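Local coordinates for protein transcriptional regulator (Enterococcus faecalis, PDB 3QFI) that is a transcriptional regulator by name, of the LytR-CpsA-Psr family, with no more precise role assigned, at residues 20-32 with 101-113. Sequence-based numbering, arbitrary orientation.
Sequences EPFSVLLMGIDTG and IPIHHYVSINMKG
Ser-23 and His-104 interlock at the head of two neighbouring parallel strands, 22-28 and 105-109, whose axes approach to 4.5 Å at 18°. The imidazole, swung beside its own backbone N (chi1 -56°), takes the N-H of Ser-23 on ND1 at 2.9 Å; the donor lies in the ring plane, consistent with the bond holding the ring's rotation. Ser-23 OG donates in the carbonyl plane to a lone pair of Pro-102 O, 2.7 Å away, and receives a weak bond from His-104 N. Beyond this clasp the backbones bond regularly: Leu-25 receives from Val-107 and gives to His-105, and Met-27 N meets Val-107 O at 2.8 Å. Leu-25 CB packs on Ile-103 CG2 at 4.0 Å on the face where helix 80-98 touches Ile-103, Met-27 and Tyr-106. On the other face, His-105 turns its ring edge toward the Phe-22 ring, offset, with planes at 81°.

The C-terminal end is looser and more exposed. Ile-29 N still reaches Ile-109 O at 3.2 Å, but farther on one water bridges Thr-31 OG1 and Met-111 N, and Asp-30 OD2 closes an Asx turn onto Gly-32 N. The two strands are a parallel pair inside the mixed sheet of this LytR-CpsA-Psr family alpha/beta fold, bordered by antiparallel neighbours 204-206 and 44-51.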
loop_
_atom_site.group_PDB
_atom_site.type_symbol
_atom_site.label_atom_id
_atom_site.label_comp_id
_atom_site.label_asym_id
_atom_site.label_seq_id
_atom_site.Cartn_x
_atom_site.Cartn_y
_atom_site.Cartn_z
ATOM N N GLU A 20 3.395 7.513 -19.035
ATOM C CA GLU A 20 4.673 7.540 -18.375
ATOM C C GLU A 20 4.408 6.783 -17.078
ATOM O O GLU A 20 3.343 6.922 -16.468
ATOM C CB GLU A 20 5.051 8.993 -18.126
ATOM C CG GLU A 20 6.459 9.243 -17.687
ATOM C CD GLU A 20 6.807 10.722 -17.787
ATOM O OE1 GLU A 20 6.942 11.215 -18.928
ATOM O OE2 GLU A 20 6.922 11.393 -16.736
ATOM N N PRO A 21 5.352 5.933 -16.670
ATOM C CA PRO A 21 5.244 5.131 -15.441
ATOM C C PRO A 21 4.962 6.036 -14.253
ATOM O O PRO A 21 5.591 7.079 -14.099
ATOM C CB PRO A 21 6.616 4.474 -15.334
ATOM C CG PRO A 21 7.034 4.348 -16.792
ATOM C CD PRO A 21 6.632 5.688 -17.355
ATOM N N PHE A 22 4.020 5.657 -13.407
ATOM C CA PHE A 22 3.737 6.512 -12.272
ATOM C C PHE A 22 3.486 5.666 -11.031
ATOM O O PHE A 22 3.367 4.437 -11.111
ATOM C CB PHE A 22 2.548 7.427 -12.589
ATOM C CG PHE A 22 1.251 6.714 -12.641
ATOM C CD1 PHE A 22 0.482 6.574 -11.500
ATOM C CD2 PHE A 22 0.809 6.148 -13.820
ATOM C CE1 PHE A 22 -0.727 5.875 -11.525
ATOM C CE2 PHE A 22 -0.397 5.444 -13.865
ATOM C CZ PHE A 22 -1.165 5.311 -12.704
ATOM N N SER A 23 3.400 6.324 -9.886
ATOM C CA SER A 23 3.225 5.608 -8.635
ATOM C C SER A 23 2.089 6.189 -7.819
ATOM O O SER A 23 1.715 7.354 -7.984
ATOM C CB SER A 23 4.505 5.703 -7.820
ATOM O OG SER A 23 4.554 6.961 -7.172
ATOM N N VAL A 24 1.550 5.391 -6.913
ATOM C CA VAL A 24 0.455 5.880 -6.107
ATOM C C VAL A 24 0.402 5.208 -4.745
ATOM O O VAL A 24 0.660 4.007 -4.605
ATOM C CB VAL A 24 -0.874 5.691 -6.855
ATOM C CG1 VAL A 24 -0.822 4.407 -7.665
ATOM C CG2 VAL A 24 -2.036 5.650 -5.867
ATOM N N LEU A 25 0.099 6.011 -3.731
ATOM C CA LEU A 25 -0.004 5.523 -2.364
ATOM C C LEU A 25 -1.483 5.327 -2.043
ATOM O O LEU A 25 -2.279 6.260 -2.144
ATOM C CB LEU A 25 0.588 6.543 -1.387
ATOM C CG LEU A 25 0.550 6.116 0.084
ATOM C CD1 LEU A 25 1.701 5.150 0.337
ATOM C CD2 LEU A 25 0.665 7.319 1.016
ATOM N N LEU A 26 -1.842 4.105 -1.672
ATOM C CA LEU A 26 -3.209 3.794 -1.312
ATOM C C LEU A 26 -3.243 3.704 0.200
ATOM O O LEU A 26 -2.420 2.997 0.798
ATOM C CB LEU A 26 -3.637 2.446 -1.892
ATOM C CG LEU A 26 -3.264 2.127 -3.343
ATOM C CD1 LEU A 26 -3.877 0.792 -3.759
ATOM C CD2 LEU A 26 -3.747 3.221 -4.248
ATOM N N MET A 27 -4.179 4.420 0.822
ATOM C CA MET A 27 -4.316 4.380 2.282
ATOM C C MET A 27 -5.730 3.990 2.682
ATOM O O MET A 27 -6.695 4.405 2.054
ATOM C CB MET A 27 -3.989 5.738 2.917
ATOM C CG MET A 27 -2.654 6.352 2.504
ATOM S SD MET A 27 -2.198 7.736 3.573
ATOM C CE MET A 27 -3.494 8.936 3.184
ATOM N N GLY A 28 -5.826 3.180 3.730
ATOM C CA GLY A 28 -7.100 2.734 4.256
ATOM C C GLY A 28 -7.171 3.239 5.686
ATOM O O GLY A 28 -6.603 2.634 6.592
ATOM N N ILE A 29 -7.849 4.369 5.868
ATOM C CA ILE A 29 -8.005 5.018 7.164
ATOM C C ILE A 29 -9.338 4.647 7.778
ATOM O O ILE A 29 -10.348 4.601 7.090
ATOM C CB ILE A 29 -7.974 6.563 7.029
ATOM C CG1 ILE A 29 -6.748 6.999 6.233
ATOM C CG2 ILE A 29 -7.938 7.210 8.413
ATOM C CD1 ILE A 29 -5.448 6.581 6.867
ATOM N N ASP A 30 -9.337 4.390 9.079
ATOM C CA ASP A 30 -10.563 4.035 9.783
ATOM C C ASP A 30 -11.092 5.267 10.508
ATOM O O ASP A 30 -10.675 5.594 11.619
ATOM C CB ASP A 30 -10.285 2.909 10.772
ATOM C CG ASP A 30 -11.542 2.192 11.198
ATOM O OD1 ASP A 30 -11.416 1.059 11.711
ATOM O OD2 ASP A 30 -12.655 2.749 11.029
ATOM N N THR A 31 -12.023 5.946 9.862
ATOM C CA THR A 31 -12.610 7.155 10.393
ATOM C C THR A 31 -13.660 6.907 11.483
ATOM O O THR A 31 -14.179 7.850 12.084
ATOM C CB THR A 31 -13.230 7.943 9.250
ATOM O OG1 THR A 31 -13.958 7.044 8.399
ATOM C CG2 THR A 31 -12.150 8.622 8.441
ATOM N N GLY A 32 -13.970 5.640 11.737
ATOM C CA GLY A 32 -14.942 5.316 12.772
ATOM C C GLY A 32 -14.262 5.049 14.106
ATOM O O GLY A 32 -13.539 4.064 14.243
ATOM N N ILE A 101 11.420 7.456 -3.541
ATOM C CA ILE A 101 10.747 7.563 -4.824
ATOM C C ILE A 101 9.704 8.652 -4.785
ATOM O O ILE A 101 9.307 9.118 -3.734
ATOM C CB ILE A 101 10.011 6.249 -5.258
ATOM C CG1 ILE A 101 8.980 5.844 -4.205
ATOM C CG2 ILE A 101 11.016 5.128 -5.494
ATOM C CD1 ILE A 101 8.016 4.783 -4.708
ATOM N N PRO A 102 9.267 9.105 -5.955
ATOM C CA PRO A 102 8.243 10.147 -5.910
ATOM C C PRO A 102 6.864 9.466 -5.859
ATOM O O PRO A 102 6.660 8.411 -6.466
ATOM C CB PRO A 102 8.476 10.915 -7.211
ATOM C CG PRO A 102 8.892 9.820 -8.155
ATOM C CD PRO A 102 9.860 8.999 -7.302
ATOM N N ILE A 103 5.954 10.051 -5.088
ATOM C CA ILE A 103 4.595 9.549 -4.969
ATOM C C ILE A 103 3.781 10.514 -5.801
ATOM O O ILE A 103 3.451 11.605 -5.336
ATOM C CB ILE A 103 4.057 9.627 -3.529
ATOM C CG1 ILE A 103 4.857 8.715 -2.606
ATOM C CG2 ILE A 103 2.578 9.229 -3.517
ATOM C CD1 ILE A 103 4.784 7.236 -2.980
ATOM N N HIS A 104 3.457 10.123 -7.024
ATOM C CA HIS A 104 2.704 10.986 -7.925
ATOM C C HIS A 104 1.266 11.221 -7.535
ATOM O O HIS A 104 0.733 12.323 -7.702
ATOM C CB HIS A 104 2.744 10.399 -9.318
ATOM C CG HIS A 104 4.130 10.179 -9.813
ATOM N ND1 HIS A 104 4.652 8.924 -10.033
ATOM C CD2 HIS A 104 5.128 11.057 -10.068
ATOM C CE1 HIS A 104 5.913 9.038 -10.405
ATOM N NE2 HIS A 104 6.226 10.322 -10.434
ATOM N N HIS A 105 0.638 10.175 -7.016
ATOM C CA HIS A 105 -0.752 10.252 -6.635
ATOM C C HIS A 105 -1.033 9.494 -5.345
ATOM O O HIS A 105 -0.278 8.594 -4.952
ATOM C CB HIS A 105 -1.608 9.667 -7.753
ATOM C CG HIS A 105 -1.506 10.407 -9.047
ATOM N ND1 HIS A 105 -2.011 11.678 -9.217
ATOM C CD2 HIS A 105 -0.988 10.044 -10.244
ATOM C CE1 HIS A 105 -1.810 12.065 -10.464
ATOM N NE2 HIS A 105 -1.193 11.093 -11.109
ATOM N N TYR A 106 -2.135 9.845 -4.695
ATOM C CA TYR A 106 -2.520 9.171 -3.470
ATOM C C TYR A 106 -4.028 8.961 -3.468
ATOM O O TYR A 106 -4.758 9.586 -4.243
ATOM C CB TYR A 106 -2.142 10.010 -2.255
ATOM C CG TYR A 106 -3.112 11.126 -1.957
ATOM C CD1 TYR A 106 -3.035 12.355 -2.620
ATOM C CD2 TYR A 106 -4.130 10.944 -1.021
ATOM C CE1 TYR A 106 -3.962 13.378 -2.350
ATOM C CE2 TYR A 106 -5.052 11.947 -0.748
ATOM C CZ TYR A 106 -4.970 13.156 -1.405
ATOM O OH TYR A 106 -5.901 14.132 -1.106
ATOM N N VAL A 107 -4.482 8.071 -2.594
ATOM C CA VAL A 107 -5.904 7.796 -2.434
ATOM C C VAL A 107 -6.185 7.368 -0.995
ATOM O O VAL A 107 -5.490 6.521 -0.448
ATOM C CB VAL A 107 -6.410 6.703 -3.428
ATOM C CG1 VAL A 107 -5.499 5.527 -3.402
ATOM C CG2 VAL A 107 -7.832 6.263 -3.059
ATOM N N SER A 108 -7.182 8.006 -0.383
ATOM C CA SER A 108 -7.610 7.708 0.982
ATOM C C SER A 108 -9.002 7.122 0.880
ATOM O O SER A 108 -9.902 7.758 0.317
ATOM C CB SER A 108 -7.695 8.973 1.840
ATOM O OG SER A 108 -6.426 9.464 2.209
ATOM N N ILE A 109 -9.182 5.925 1.431
ATOM C CA ILE A 109 -10.472 5.243 1.401
ATOM C C ILE A 109 -10.894 4.861 2.819
ATOM O O ILE A 109 -10.080 4.357 3.600
ATOM C CB ILE A 109 -10.394 3.947 0.566
ATOM C CG1 ILE A 109 -9.390 4.143 -0.585
ATOM C CG2 ILE A 109 -11.795 3.576 0.047
ATOM C CD1 ILE A 109 -9.174 2.911 -1.477
ATOM N N ASN A 110 -12.162 5.115 3.142
ATOM C CA ASN A 110 -12.757 4.776 4.441
ATOM C C ASN A 110 -13.144 3.311 4.405
ATOM O O ASN A 110 -13.069 2.669 3.366
ATOM C CB ASN A 110 -14.057 5.553 4.671
ATOM C CG ASN A 110 -13.828 6.984 5.057
ATOM O OD1 ASN A 110 -14.786 7.757 5.197
ATOM N ND2 ASN A 110 -12.560 7.358 5.241
ATOM N N MET A 111 -13.599 2.808 5.542
ATOM C CA MET A 111 -14.043 1.436 5.635
ATOM C C MET A 111 -15.427 1.324 4.982
ATOM O O MET A 111 -15.806 0.264 4.473
ATOM C CB MET A 111 -14.063 0.995 7.104
ATOM C CG MET A 111 -12.665 0.938 7.736
ATOM S SD MET A 111 -11.471 -0.131 6.845
ATOM C CE MET A 111 -10.601 1.078 5.777
ATOM N N LYS A 112 -16.181 2.422 4.991
ATOM C CA LYS A 112 -17.503 2.453 4.353
ATOM C C LYS A 112 -17.312 2.515 2.841
ATOM O O LYS A 112 -18.035 1.870 2.090
ATOM C CB LYS A 112 -18.311 3.680 4.801
ATOM C CG LYS A 112 -19.042 3.507 6.125
ATOM C CD LYS A 112 -19.811 4.765 6.517
ATOM C CE LYS A 112 -20.755 4.484 7.678
ATOM N NZ LYS A 112 -21.815 3.511 7.288
ATOM N N GLY A 113 -16.328 3.293 2.402
ATOM C CA GLY A 113 -16.066 3.414 0.978
ATOM C C GLY A 113 -15.461 2.141 0.414
ATOM O O GLY A 113 -15.769 1.738 -0.715
HETATM O O HOH W 1 -14.034 4.162 8.083
#